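Local coordinates for protein cypemycin cysteine dehydrogenase (decarboxylating) (Streptomyces sp, PDB 6JDD) that catalyses the oxidative decarboxylation of the C-terminal cysteine of the cypemycin precursor peptide, a flavin-dependent step in forming its aminovinyl-cysteine group, at residues G17-A22 against S49-V54; L23-I28 against R55-L60; N41-P46 against K64-S69. One frame throughout, in Å; residues are numbered along the deposited sequence.

Contact 1 (G17-A22 against S49-V54); sequences GSISAA and SRFLAV. With FAD (flavin-adenine dinucleotide), chain B.
With CG of F51 anti to its carbonyl carbon (chi1 -65°), the phenyl ring swings from the 49-54 loop onto the 17-22 turn; in I19, CG1 anti to the backbone N (chi1 -169°) lets CD1 come to meet it. I19 CD1 approaches F51 CD1 at 3.8 Å, the two side chains crossing at about a right angle, and I19 CA stands above one ring face. G17 O lies at the ring edge, 3.7 Å from F51 CE2. The far end of the ring reaches the flavin: F51 CZ is 3.6 Å from C7 of FAD, and the C8M methyl lies at the ring's edge, in its plane. G17 is gripped twice by FAD, its N donating to O2P (2.8 Å) and its O accepting from the ribityl O2' (2.6 Å). No hydrogen bond joins the segments; L52 CD2 packs on A21 CB, and A22 CB rests on F51 O. The two loops form part of the FAD pocket at the C-terminal ends of strands 10-15 and 39-44 and lead into helices 24-34 and 54-60, with A21 and L52 packed on V15 of strand 10-15.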
loop_
_atom_site.group_PDB
_atom_site.type_symbol
_atom_site.label_atom_id
_atom_site.label_comp_id
_atom_site.label_asym_id
_atom_site.label_seq_id
_atom_site.Cartn_x
_atom_site.Cartn_y
_atom_site.Cartn_z
ATOM N N GLY A 17 -4.296 20.110 20.558
ATOM C CA GLY A 17 -5.364 19.885 19.565
ATOM C C GLY A 17 -6.660 20.572 19.902
ATOM O O GLY A 17 -7.719 19.921 19.997
ATOM N N SER A 18 -6.637 21.873 19.970
ATOM C CA SER A 18 -7.900 22.622 19.920
ATOM C C SER A 18 -7.908 23.443 18.636
ATOM O O SER A 18 -6.830 23.719 18.041
ATOM C CB SER A 18 -8.089 23.433 21.169
ATOM O OG SER A 18 -7.101 24.419 21.300
ATOM N N ILE A 19 -9.096 23.826 18.209
ATOM C CA ILE A 19 -9.275 24.622 16.968
ATOM C C ILE A 19 -8.436 25.911 17.082
ATOM O O ILE A 19 -7.888 26.340 16.054
ATOM C CB ILE A 19 -10.776 24.823 16.687
ATOM C CG1 ILE A 19 -10.981 25.387 15.288
ATOM C CG2 ILE A 19 -11.438 25.657 17.762
ATOM C CD1 ILE A 19 -10.541 24.384 14.235
ATOM N N SER A 20 -8.187 26.439 18.280
ATOM C CA SER A 20 -7.260 27.585 18.488
ATOM C C SER A 20 -5.866 27.278 17.926
ATOM O O SER A 20 -5.111 28.211 17.708
ATOM C CB SER A 20 -7.152 27.982 19.926
ATOM O OG SER A 20 -8.418 28.300 20.464
ATOM N N ALA A 21 -5.475 26.022 17.755
ATOM C CA ALA A 21 -4.128 25.740 17.211
ATOM C C ALA A 21 -4.038 26.332 15.811
ATOM O O ALA A 21 -2.980 26.749 15.469
ATOM C CB ALA A 21 -3.823 24.274 17.209
ATOM N N ALA A 22 -5.150 26.397 15.079
ATOM C CA ALA A 22 -5.204 26.989 13.720
ATOM C C ALA A 22 -4.720 28.457 13.745
ATOM O O ALA A 22 -4.172 28.900 12.702
ATOM C CB ALA A 22 -6.583 26.886 13.136
ATOM N N SER A 49 -1.835 18.901 14.806
ATOM C CA SER A 49 -1.337 18.819 13.413
ATOM C C SER A 49 -2.525 18.559 12.482
ATOM O O SER A 49 -2.316 18.667 11.328
ATOM C CB SER A 49 -0.250 17.774 13.235
ATOM O OG SER A 49 -0.804 16.447 13.261
ATOM N N ARG A 50 -3.721 18.300 12.989
ATOM C CA ARG A 50 -4.953 18.228 12.159
ATOM C C ARG A 50 -5.537 19.628 12.009
ATOM O O ARG A 50 -6.477 19.750 11.240
ATOM C CB ARG A 50 -6.036 17.325 12.786
ATOM C CG ARG A 50 -5.684 15.838 12.873
ATOM C CD ARG A 50 -6.771 14.979 13.556
ATOM N NE ARG A 50 -7.040 15.222 14.996
ATOM C CZ ARG A 50 -7.072 14.290 15.991
ATOM N NH1 ARG A 50 -6.847 13.011 15.741
ATOM N NH2 ARG A 50 -7.324 14.638 17.254
ATOM N N PHE A 51 -5.071 20.607 12.797
ATOM C CA PHE A 51 -5.651 21.978 12.797
ATOM C C PHE A 51 -4.655 23.015 12.287
ATOM O O PHE A 51 -5.077 24.142 11.978
ATOM C CB PHE A 51 -6.180 22.350 14.177
ATOM C CG PHE A 51 -7.343 21.496 14.626
ATOM C CD1 PHE A 51 -8.407 21.221 13.772
ATOM C CD2 PHE A 51 -7.373 20.959 15.910
ATOM C CE1 PHE A 51 -9.467 20.438 14.200
ATOM C CE2 PHE A 51 -8.416 20.155 16.331
ATOM C CZ PHE A 51 -9.460 19.897 15.474
ATOM N N LEU A 52 -3.385 22.643 12.189
ATOM C CA LEU A 52 -2.375 23.517 11.556
ATOM C C LEU A 52 -1.374 22.670 10.777
ATOM O O LEU A 52 -1.458 21.450 10.845
ATOM C CB LEU A 52 -1.713 24.394 12.611
ATOM C CG LEU A 52 -0.947 23.682 13.708
ATOM C CD1 LEU A 52 0.286 23.003 13.162
ATOM C CD2 LEU A 52 -0.525 24.695 14.751
ATOM N N ALA A 53 -0.482 23.318 10.034
ATOM C CA ALA A 53 0.561 22.634 9.260
ATOM C C ALA A 53 1.903 22.859 9.962
ATOM O O ALA A 53 2.336 24.023 10.106
ATOM C CB ALA A 53 0.518 23.142 7.843
ATOM N N VAL A 54 2.565 21.768 10.341
ATOM C CA VAL A 54 3.910 21.861 10.971
ATOM C C VAL A 54 4.862 22.592 10.015
ATOM O O VAL A 54 5.752 23.334 10.511
ATOM C CB VAL A 54 4.414 20.464 11.353
ATOM C CG1 VAL A 54 5.821 20.513 11.902
ATOM C CG2 VAL A 54 3.480 19.856 12.369
HETATM P PA FAD B . -2.270 14.213 21.618
HETATM O O1A FAD B . -0.805 13.920 21.632
HETATM O O2A FAD B . -2.942 14.396 20.299
HETATM O O5B FAD B . -3.045 13.086 22.458
HETATM C C5B FAD B . -3.539 11.916 21.758
HETATM C C4B FAD B . -3.693 10.778 22.736
HETATM O O4B FAD B . -3.044 9.597 22.198
HETATM C C3B FAD B . -3.074 10.995 24.124
HETATM O O3B FAD B . -3.867 10.397 25.142
HETATM C C2B FAD B . -1.713 10.306 23.993
HETATM O O2B FAD B . -1.191 9.887 25.235
HETATM C C1B FAD B . -2.073 9.122 23.103
HETATM N N9A FAD B . -0.949 8.602 22.334
HETATM C C8A FAD B . 0.377 8.593 22.690
HETATM N N7A FAD B . 1.141 8.051 21.770
HETATM C C5A FAD B . 0.265 7.684 20.755
HETATM C C6A FAD B . 0.459 7.061 19.507
HETATM N N6A FAD B . 1.647 6.681 19.045
HETATM N N1A FAD B . -0.639 6.844 18.744
HETATM C C2A FAD B . -1.833 7.229 19.214
HETATM N N3A FAD B . -2.134 7.822 20.366
HETATM C C4A FAD B . -1.025 8.021 21.097
HETATM N N1 FAD B . -10.159 19.706 23.474
HETATM C C2 FAD B . -9.956 20.687 24.383
HETATM O O2 FAD B . -9.508 20.431 25.503
HETATM N N3 FAD B . -10.233 21.990 24.112
HETATM C C4 FAD B . -10.737 22.388 22.898
HETATM O O4 FAD B . -10.972 23.571 22.696
HETATM C C4X FAD B . -10.961 21.396 21.924
HETATM N N5 FAD B . -11.441 21.757 20.761
HETATM C C5X FAD B . -11.651 20.774 19.831
HETATM C C6 FAD B . -12.164 21.143 18.576
HETATM C C7 FAD B . -12.401 20.210 17.595
HETATM C C7M FAD B . -12.952 20.642 16.260
HETATM C C8 FAD B . -12.121 18.845 17.850
HETATM C C8M FAD B . -12.370 17.804 16.790
HETATM C C9 FAD B . -11.615 18.470 19.079
HETATM C C9A FAD B . -11.371 19.417 20.087
HETATM N N10 FAD B . -10.862 19.072 21.338
HETATM C C10 FAD B . -10.640 20.043 22.296
HETATM C "C1'" FAD B . -10.558 17.663 21.642
HETATM C "C2'" FAD B . -9.076 17.360 21.525
HETATM O "O2'" FAD B . -8.664 17.492 20.168
HETATM C "C3'" FAD B . -8.764 15.944 22.014
HETATM O "O3'" FAD B . -8.972 15.874 23.421
HETATM C "C4'" FAD B . -7.340 15.483 21.694
HETATM O "O4'" FAD B . -7.152 14.147 22.166
HETATM C "C5'" FAD B . -6.290 16.382 22.304
HETATM O "O5'" FAD B . -4.977 15.786 22.122
HETATM P P FAD B . -3.670 16.650 22.466
HETATM O O1P FAD B . -3.838 17.240 23.827
HETATM O O2P FAD B . -3.390 17.560 21.315
HETATM O O3P FAD B . -2.544 15.509 22.521
#

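Contact 2 (L23-I28 against R55-L60); sequences LVPWWI and RALRHL. With FAD (flavin-adenine dinucleotide), chain C.
Two helices of the Rossmann-like parallel alpha/beta fold, 24-34 and 54-60, pack side by side here through P25 and I28 on one and L57 and L60 on the other. Their short axes run nearly parallel, 7° apart, at a closest approach of 10.0 Å; no hydrogen bond crosses the join, which is mainly aliphatic packing. L60 CD1 lies 3.7 Å from P25 CB, while the CD2 branch of L57 touches both residues of the facing helix: it is 4.1 Å from I28 CG1 and 4.3 Å from P25 CG. With CG anti to the carbonyl carbon (chi1 -66°), L57 carries CD2 across to that helix, where its side chain crosses that of I28 at about a right angle. The CG2 branch of I28 turns instead to L60, 4.3 Å from its CB. Away from this seam, H59 offers a ring face to a flavin bound mainly by the second subunit; the C7M methyl of that FAD sits 3.5 Å from H59 NE2. W26 stacks on W26 of the second subunit. Toward the sheet, L57 packs on V42 and V44 of strand 39-44, and V24 on F93 and P94 of strand 90-95.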
loop_
_atom_site.group_PDB
_atom_site.type_symbol
_atom_site.label_atom_id
_atom_site.label_comp_id
_atom_site.label_asym_id
_atom_site.label_seq_id
_atom_site.Cartn_x
_atom_site.Cartn_y
_atom_site.Cartn_z
ATOM N N LEU A 23 -4.896 29.148 14.876
ATOM C CA LEU A 23 -4.555 30.578 15.070
ATOM C C LEU A 23 -3.109 30.766 15.554
ATOM O O LEU A 23 -2.656 31.892 15.554
ATOM C CB LEU A 23 -5.500 31.171 16.104
ATOM C CG LEU A 23 -6.799 31.744 15.564
ATOM C CD1 LEU A 23 -7.475 30.790 14.614
ATOM C CD2 LEU A 23 -7.742 32.065 16.716
ATOM N N VAL A 24 -2.406 29.706 15.945
ATOM C CA VAL A 24 -1.052 29.799 16.542
ATOM C C VAL A 24 -0.066 30.334 15.514
ATOM O O VAL A 24 0.726 31.177 15.890
ATOM C CB VAL A 24 -0.618 28.454 17.140
ATOM C CG1 VAL A 24 0.838 28.436 17.572
ATOM C CG2 VAL A 24 -1.491 28.146 18.320
ATOM N N PRO A 25 -0.021 29.885 14.227
ATOM C CA PRO A 25 0.949 30.444 13.275
ATOM C C PRO A 25 0.885 31.978 13.155
ATOM O O PRO A 25 1.924 32.607 13.089
ATOM C CB PRO A 25 0.563 29.803 11.951
ATOM C CG PRO A 25 -0.063 28.492 12.374
ATOM C CD PRO A 25 -0.838 28.829 13.618
ATOM N N TRP A 26 -0.317 32.547 13.207
ATOM C CA TRP A 26 -0.488 34.026 13.274
ATOM C C TRP A 26 0.226 34.600 14.517
ATOM O O TRP A 26 1.015 35.563 14.368
ATOM C CB TRP A 26 -1.975 34.394 13.234
ATOM C CG TRP A 26 -2.218 35.856 13.080
ATOM C CD1 TRP A 26 -2.478 36.517 11.922
ATOM C CD2 TRP A 26 -2.207 36.844 14.121
ATOM N NE1 TRP A 26 -2.648 37.849 12.174
ATOM C CE2 TRP A 26 -2.483 38.082 13.508
ATOM C CE3 TRP A 26 -2.005 36.799 15.499
ATOM C CZ2 TRP A 26 -2.556 39.272 14.217
ATOM C CZ3 TRP A 26 -2.091 37.977 16.214
ATOM C CH2 TRP A 26 -2.370 39.190 15.578
ATOM N N TRP A 27 -0.019 34.033 15.696
ATOM C CA TRP A 27 0.640 34.463 16.959
ATOM C C TRP A 27 2.153 34.222 16.944
ATOM O O TRP A 27 2.883 35.056 17.463
ATOM C CB TRP A 27 -0.003 33.755 18.139
ATOM C CG TRP A 27 -1.312 34.370 18.456
ATOM C CD1 TRP A 27 -2.553 33.887 18.170
ATOM C CD2 TRP A 27 -1.490 35.659 19.041
ATOM N NE1 TRP A 27 -3.511 34.774 18.581
ATOM C CE2 TRP A 27 -2.882 35.874 19.127
ATOM C CE3 TRP A 27 -0.612 36.632 19.507
ATOM C CZ2 TRP A 27 -3.418 37.034 19.690
ATOM C CZ3 TRP A 27 -1.145 37.789 20.042
ATOM C CH2 TRP A 27 -2.531 37.981 20.141
ATOM N N ILE A 28 2.627 33.099 16.424
ATOM C CA ILE A 28 4.096 32.875 16.258
ATOM C C ILE A 28 4.655 33.980 15.343
ATOM O O ILE A 28 5.685 34.575 15.700
ATOM C CB ILE A 28 4.424 31.473 15.708
ATOM C CG1 ILE A 28 3.905 30.349 16.613
ATOM C CG2 ILE A 28 5.930 31.345 15.445
ATOM C CD1 ILE A 28 4.559 30.300 17.957
ATOM N N ARG A 55 4.718 22.340 8.710
ATOM C CA ARG A 55 5.596 22.946 7.672
ATOM C C ARG A 55 5.593 24.472 7.809
ATOM O O ARG A 55 6.685 25.072 7.752
ATOM C CB ARG A 55 5.138 22.522 6.273
ATOM C CG ARG A 55 6.148 21.668 5.520
ATOM C CD ARG A 55 5.677 21.316 4.121
ATOM N NE ARG A 55 5.143 19.964 4.041
ATOM C CZ ARG A 55 3.883 19.636 4.299
ATOM N NH1 ARG A 55 3.493 18.377 4.198
ATOM N NH2 ARG A 55 3.017 20.566 4.659
ATOM N N ALA A 56 4.410 25.067 7.980
ATOM C CA ALA A 56 4.290 26.530 8.101
ATOM C C ALA A 56 5.078 27.028 9.335
ATOM O O ALA A 56 5.749 28.084 9.235
ATOM C CB ALA A 56 2.832 26.913 8.136
ATOM N N LEU A 57 5.073 26.285 10.439
ATOM C CA LEU A 57 5.813 26.673 11.659
ATOM C C LEU A 57 7.321 26.572 11.396
ATOM O O LEU A 57 8.081 27.388 11.938
ATOM C CB LEU A 57 5.405 25.766 12.827
ATOM C CG LEU A 57 3.969 25.893 13.313
ATOM C CD1 LEU A 57 3.629 24.736 14.237
ATOM C CD2 LEU A 57 3.725 27.204 14.013
ATOM N N ARG A 58 7.750 25.554 10.661
ATOM C CA ARG A 58 9.184 25.450 10.309
ATOM C C ARG A 58 9.618 26.758 9.634
ATOM O O ARG A 58 10.769 27.132 9.823
ATOM C CB ARG A 58 9.470 24.259 9.399
ATOM C CG ARG A 58 9.462 22.926 10.110
ATOM C CD ARG A 58 9.761 21.780 9.170
ATOM N NE ARG A 58 9.097 20.585 9.663
ATOM C CZ ARG A 58 9.409 19.972 10.816
ATOM N NH1 ARG A 58 8.738 18.883 11.181
ATOM N NH2 ARG A 58 10.398 20.433 11.586
ATOM N N HIS A 59 8.750 27.417 8.866
ATOM C CA HIS A 59 9.058 28.713 8.199
ATOM C C HIS A 59 8.903 29.866 9.194
ATOM O O HIS A 59 9.784 30.708 9.259
ATOM C CB HIS A 59 8.233 28.906 6.909
ATOM C CG HIS A 59 8.615 27.916 5.855
ATOM N ND1 HIS A 59 9.805 28.024 5.150
ATOM C CD2 HIS A 59 8.028 26.753 5.452
ATOM C CE1 HIS A 59 9.925 26.965 4.351
ATOM N NE2 HIS A 59 8.838 26.167 4.509
ATOM N N LEU A 60 7.836 29.910 9.980
ATOM C CA LEU A 60 7.573 31.109 10.802
ATOM C C LEU A 60 8.456 31.121 12.054
ATOM O O LEU A 60 8.738 32.202 12.532
ATOM C CB LEU A 60 6.090 31.124 11.157
ATOM C CG LEU A 60 5.161 31.213 9.950
ATOM C CD1 LEU A 60 3.723 30.846 10.301
ATOM C CD2 LEU A 60 5.227 32.602 9.329
HETATM P PA FAD C . -1.941 24.926 -7.031
HETATM O O1A FAD C . -3.322 24.445 -7.334
HETATM O O2A FAD C . -1.225 24.332 -5.865
HETATM O O5B FAD C . -1.030 24.783 -8.344
HETATM C C5B FAD C . -0.278 23.558 -8.536
HETATM C C4B FAD C . 0.018 23.380 -10.005
HETATM O O4B FAD C . -0.360 22.038 -10.408
HETATM C C3B FAD C . -0.726 24.324 -10.960
HETATM O O3B FAD C . 0.092 24.690 -12.065
HETATM C C2B FAD C . -1.921 23.475 -11.402
HETATM O O2B FAD C . -2.442 23.873 -12.652
HETATM C C1B FAD C . -1.285 22.092 -11.470
HETATM N N9A FAD C . -2.235 21.000 -11.301
HETATM C C8A FAD C . -3.558 20.976 -11.669
HETATM N N7A FAD C . -4.142 19.836 -11.376
HETATM C C5A FAD C . -3.144 19.071 -10.783
HETATM C C6A FAD C . -3.130 17.766 -10.253
HETATM N N6A FAD C . -4.191 16.965 -10.233
HETATM N N1A FAD C . -1.961 17.318 -9.739
HETATM C C2A FAD C . -0.895 18.130 -9.762
HETATM N N3A FAD C . -0.791 19.370 -10.232
HETATM C C4A FAD C . -1.966 19.784 -10.734
HETATM N N1 FAD C . 4.633 31.660 -4.329
HETATM C C2 FAD C . 4.187 32.936 -4.398
HETATM O O2 FAD C . 3.717 33.388 -5.444
HETATM N N3 FAD C . 4.234 33.773 -3.329
HETATM C C4 FAD C . 4.737 33.375 -2.114
HETATM O O4 FAD C . 4.760 34.162 -1.179
HETATM C C4X FAD C . 5.211 32.053 -2.003
HETATM N N5 FAD C . 5.694 31.657 -0.853
HETATM C C5X FAD C . 6.149 30.367 -0.771
HETATM C C6 FAD C . 6.670 29.923 0.457
HETATM C C7 FAD C . 7.145 28.642 0.613
HETATM C C7M FAD C . 7.697 28.200 1.943
HETATM C C8 FAD C . 7.108 27.748 -0.485
HETATM C C8M FAD C . 7.621 26.339 -0.338
HETATM C C9 FAD C . 6.597 28.172 -1.695
HETATM C C9A FAD C . 6.110 29.479 -1.863
HETATM N N10 FAD C . 5.588 29.939 -3.071
HETATM C C10 FAD C . 5.123 31.236 -3.184
HETATM C "C1'" FAD C . 5.533 29.039 -4.236
HETATM C "C2'" FAD C . 4.146 28.462 -4.446
HETATM O "O2'" FAD C . 3.812 27.604 -3.360
HETATM C "C3'" FAD C . 4.071 27.675 -5.757
HETATM O "O3'" FAD C . 4.190 28.574 -6.854
HETATM C "C4'" FAD C . 2.784 26.861 -5.912
HETATM O "O4'" FAD C . 2.817 26.145 -7.148
HETATM C "C5'" FAD C . 1.545 27.724 -5.866
HETATM O "O5'" FAD C . 0.382 26.921 -6.205
HETATM P P FAD C . -1.084 27.537 -5.997
HETATM O O1P FAD C . -1.124 28.885 -6.636
HETATM O O2P FAD C . -1.449 27.411 -4.555
HETATM O O3P FAD C . -1.978 26.519 -6.857
#

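Contact 3 (N41-P46 against K64-S69); sequences NVSVTP and KVWVDS. With FAD (flavin-adenine dinucleotide), chain B.
V42 and V44 bond to the neighbouring strand through both their N and O atoms, giving four backbone hydrogen bonds. V42 N donates to K64 O at 2.9 Å, and V42 O accepts from W66 N; V44 N then donates to W66 O, and V44 O accepts from D68 N at 2.8 Å. The last bond falls where the chain leaves the strand and D68 centres an inverse gamma turn. A side chain adds a fifth bond at the other end: N41 OD1 takes K64 N on an in-plane lone pair at 2.9 Å, the N-H pointing to it at 153°. On one side of the sheet S43 CB sits over the six-membered ring of W66, 3.5 Å from its centroid and 9° off the normal, a CH-pi contact. The indole reaches back over S43 because its CG lies between the backbone N and carbonyl carbon (chi1 41°). The pairing is parallel, its axes nearly aligned, and helix 54-60 makes the connection, a beta-alpha-beta unit in the family's FAD-binding fold. V42, V44, V65 and V67 all point to the side that helix packs against. At the strand's C-terminal end T45 OG1 donates to O2P of FAD (2.5 Å) and is also bonded to A48 N. In the second shell, H14 and H12 bond S43 OG, S110 and A112 hold the D68 carboxylate, and E10 and S87 take N41 ND2.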
loop_
_atom_site.group_PDB
_atom_site.type_symbol
_atom_site.label_atom_id
_atom_site.label_comp_id
_atom_site.label_asym_id
_atom_site.label_seq_id
_atom_site.Cartn_x
_atom_site.Cartn_y
_atom_site.Cartn_z
ATOM N N ASN A 41 11.222 27.914 19.801
ATOM C CA ASN A 41 11.069 26.469 19.506
ATOM C C ASN A 41 9.589 26.097 19.592
ATOM O O ASN A 41 8.855 26.717 20.351
ATOM C CB ASN A 41 11.904 25.603 20.446
ATOM C CG ASN A 41 13.343 26.056 20.521
ATOM O OD1 ASN A 41 14.108 25.907 19.572
ATOM N ND2 ASN A 41 13.718 26.598 21.666
ATOM N N VAL A 42 9.172 25.111 18.818
ATOM C CA VAL A 42 7.747 24.709 18.768
ATOM C C VAL A 42 7.638 23.190 18.675
ATOM O O VAL A 42 8.336 22.565 17.855
ATOM C CB VAL A 42 7.016 25.382 17.596
ATOM C CG1 VAL A 42 5.534 25.067 17.638
ATOM C CG2 VAL A 42 7.223 26.883 17.570
ATOM N N SER A 43 6.791 22.633 19.518
ATOM C CA SER A 43 6.368 21.211 19.468
ATOM C C SER A 43 4.872 21.182 19.144
ATOM O O SER A 43 4.148 22.081 19.542
ATOM C CB SER A 43 6.714 20.452 20.743
ATOM O OG SER A 43 6.079 20.997 21.892
ATOM N N VAL A 44 4.435 20.202 18.394
ATOM C CA VAL A 44 3.029 20.158 17.932
ATOM C C VAL A 44 2.530 18.728 18.115
ATOM O O VAL A 44 3.152 17.814 17.624
ATOM C CB VAL A 44 2.933 20.590 16.458
ATOM C CG1 VAL A 44 1.505 20.586 15.983
ATOM C CG2 VAL A 44 3.557 21.939 16.202
ATOM N N THR A 45 1.401 18.544 18.766
ATOM C CA THR A 45 0.832 17.201 19.018
ATOM C C THR A 45 0.209 16.734 17.729
ATOM O O THR A 45 -0.221 17.549 16.937
ATOM C CB THR A 45 -0.233 17.133 20.119
ATOM O OG1 THR A 45 -1.439 17.807 19.736
ATOM C CG2 THR A 45 0.287 17.648 21.442
ATOM N N PRO A 46 0.148 15.409 17.513
ATOM C CA PRO A 46 -0.570 14.857 16.375
ATOM C C PRO A 46 -1.955 15.544 16.231
ATOM O O PRO A 46 -2.298 15.963 15.186
ATOM C CB PRO A 46 -0.603 13.379 16.768
ATOM C CG PRO A 46 0.707 13.171 17.465
ATOM C CD PRO A 46 0.787 14.387 18.357
ATOM N N LYS A 64 13.889 25.110 16.792
ATOM C CA LYS A 64 13.552 23.736 16.333
ATOM C C LYS A 64 12.042 23.550 16.326
ATOM O O LYS A 64 11.352 24.125 17.212
ATOM C CB LYS A 64 14.219 22.707 17.236
ATOM C CG LYS A 64 15.741 22.722 17.155
ATOM C CD LYS A 64 16.285 22.971 15.725
ATOM C CE LYS A 64 17.650 22.360 15.446
ATOM N NZ LYS A 64 18.679 22.827 16.410
ATOM N N VAL A 65 11.553 22.819 15.339
ATOM C CA VAL A 65 10.106 22.516 15.257
ATOM C C VAL A 65 9.993 21.012 15.132
ATOM O O VAL A 65 10.737 20.435 14.369
ATOM C CB VAL A 65 9.407 23.259 14.105
ATOM C CG1 VAL A 65 7.942 22.878 14.000
ATOM C CG2 VAL A 65 9.509 24.755 14.256
ATOM N N TRP A 66 9.140 20.404 15.932
ATOM C CA TRP A 66 8.970 18.934 15.916
ATOM C C TRP A 66 7.555 18.512 16.305
ATOM O O TRP A 66 6.849 19.234 17.038
ATOM C CB TRP A 66 10.002 18.239 16.773
ATOM C CG TRP A 66 10.321 18.870 18.089
ATOM C CD1 TRP A 66 11.235 19.855 18.304
ATOM C CD2 TRP A 66 9.819 18.505 19.384
ATOM N NE1 TRP A 66 11.327 20.142 19.630
ATOM C CE2 TRP A 66 10.479 19.323 20.318
ATOM C CE3 TRP A 66 8.881 17.569 19.845
ATOM C CZ2 TRP A 66 10.233 19.247 21.682
ATOM C CZ3 TRP A 66 8.647 17.482 21.194
ATOM C CH2 TRP A 66 9.308 18.319 22.093
ATOM N N VAL A 67 7.157 17.375 15.769
ATOM C CA VAL A 67 5.899 16.713 16.152
ATOM C C VAL A 67 6.162 15.958 17.447
ATOM O O VAL A 67 7.244 15.344 17.578
ATOM C CB VAL A 67 5.380 15.818 15.030
ATOM C CG1 VAL A 67 4.158 15.058 15.505
ATOM C CG2 VAL A 67 5.060 16.656 13.798
ATOM N N ASP A 68 5.222 16.088 18.379
ATOM C CA ASP A 68 5.311 15.526 19.743
ATOM C C ASP A 68 5.026 13.997 19.699
ATOM O O ASP A 68 3.907 13.546 19.990
ATOM C CB ASP A 68 4.388 16.281 20.712
ATOM C CG ASP A 68 4.452 15.684 22.118
ATOM O OD1 ASP A 68 5.522 15.157 22.438
ATOM O OD2 ASP A 68 3.411 15.719 22.876
ATOM N N SER A 69 6.024 13.242 19.287
ATOM C CA SER A 69 5.852 11.764 19.041
ATOM C C SER A 69 7.208 11.114 19.205
ATOM O O SER A 69 8.176 11.687 18.743
ATOM C CB SER A 69 5.271 11.375 17.721
ATOM O OG SER A 69 5.446 9.985 17.552
HETATM P PA FAD B . -2.270 14.213 21.618
HETATM O O1A FAD B . -0.805 13.920 21.632
HETATM O O2A FAD B . -2.942 14.396 20.299
HETATM O O5B FAD B . -3.045 13.086 22.458
HETATM C C5B FAD B . -3.539 11.916 21.758
HETATM C C4B FAD B . -3.693 10.778 22.736
HETATM O O4B FAD B . -3.044 9.597 22.198
HETATM C C3B FAD B . -3.074 10.995 24.124
HETATM O O3B FAD B . -3.867 10.397 25.142
HETATM C C2B FAD B . -1.713 10.306 23.993
HETATM O O2B FAD B . -1.191 9.887 25.235
HETATM C C1B FAD B . -2.073 9.122 23.103
HETATM N N9A FAD B . -0.949 8.602 22.334
HETATM C C8A FAD B . 0.377 8.593 22.690
HETATM N N7A FAD B . 1.141 8.051 21.770
HETATM C C5A FAD B . 0.265 7.684 20.755
HETATM C C6A FAD B . 0.459 7.061 19.507
HETATM N N6A FAD B . 1.647 6.681 19.045
HETATM N N1A FAD B . -0.639 6.844 18.744
HETATM C C2A FAD B . -1.833 7.229 19.214
HETATM N N3A FAD B . -2.134 7.822 20.366
HETATM C C4A FAD B . -1.025 8.021 21.097
HETATM N N1 FAD B . -10.159 19.706 23.474
HETATM C C2 FAD B . -9.956 20.687 24.383
HETATM O O2 FAD B . -9.508 20.431 25.503
HETATM N N3 FAD B . -10.233 21.990 24.112
HETATM C C4 FAD B . -10.737 22.388 22.898
HETATM O O4 FAD B . -10.972 23.571 22.696
HETATM C C4X FAD B . -10.961 21.396 21.924
HETATM N N5 FAD B . -11.441 21.757 20.761
HETATM C C5X FAD B . -11.651 20.774 19.831
HETATM C C6 FAD B . -12.164 21.143 18.576
HETATM C C7 FAD B . -12.401 20.210 17.595
HETATM C C7M FAD B . -12.952 20.642 16.260
HETATM C C8 FAD B . -12.121 18.845 17.850
HETATM C C8M FAD B . -12.370 17.804 16.790
HETATM C C9 FAD B . -11.615 18.470 19.079
HETATM C C9A FAD B . -11.371 19.417 20.087
HETATM N N10 FAD B . -10.862 19.072 21.338
HETATM C C10 FAD B . -10.640 20.043 22.296
HETATM C "C1'" FAD B . -10.558 17.663 21.642
HETATM C "C2'" FAD B . -9.076 17.360 21.525
HETATM O "O2'" FAD B . -8.664 17.492 20.168
HETATM C "C3'" FAD B . -8.764 15.944 22.014
HETATM O "O3'" FAD B . -8.972 15.874 23.421
HETATM C "C4'" FAD B . -7.340 15.483 21.694
HETATM O "O4'" FAD B . -7.152 14.147 22.166
HETATM C "C5'" FAD B . -6.290 16.382 22.304
HETATM O "O5'" FAD B . -4.977 15.786 22.122
HETATM P P FAD B . -3.670 16.650 22.466
HETATM O O1P FAD B . -3.838 17.240 23.827
HETATM O O2P FAD B . -3.390 17.560 21.315
HETATM O O3P FAD B . -2.544 15.509 22.521
#

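How the contacts relate
All three contacts are mainly buried, but their chemistry differs. Contact 3 is sheet pairing, with regular backbone bonds and 500 Å² of buried surface, although K64 at its margin is exposed and V67 partly so. Contacts 1 and 2, at 287 and 229 Å², have no hydrogen bond between their segments: contact 2 rests on aliphatic packing, contact 1 on side chains laid against both side chains and backbone carbonyls. Contacts 1 and 3 share one FAD phosphate oxygen; contact 2 lies by another FAD. Contacts 1 and 2 touch the second subunit, whereas no other protein chain touches contact 3. Helix 54-60 links them: L57 CD1 packs on L52 CD1 (3.9 Å) of contact 1 and on V42 and V44 of contact 3.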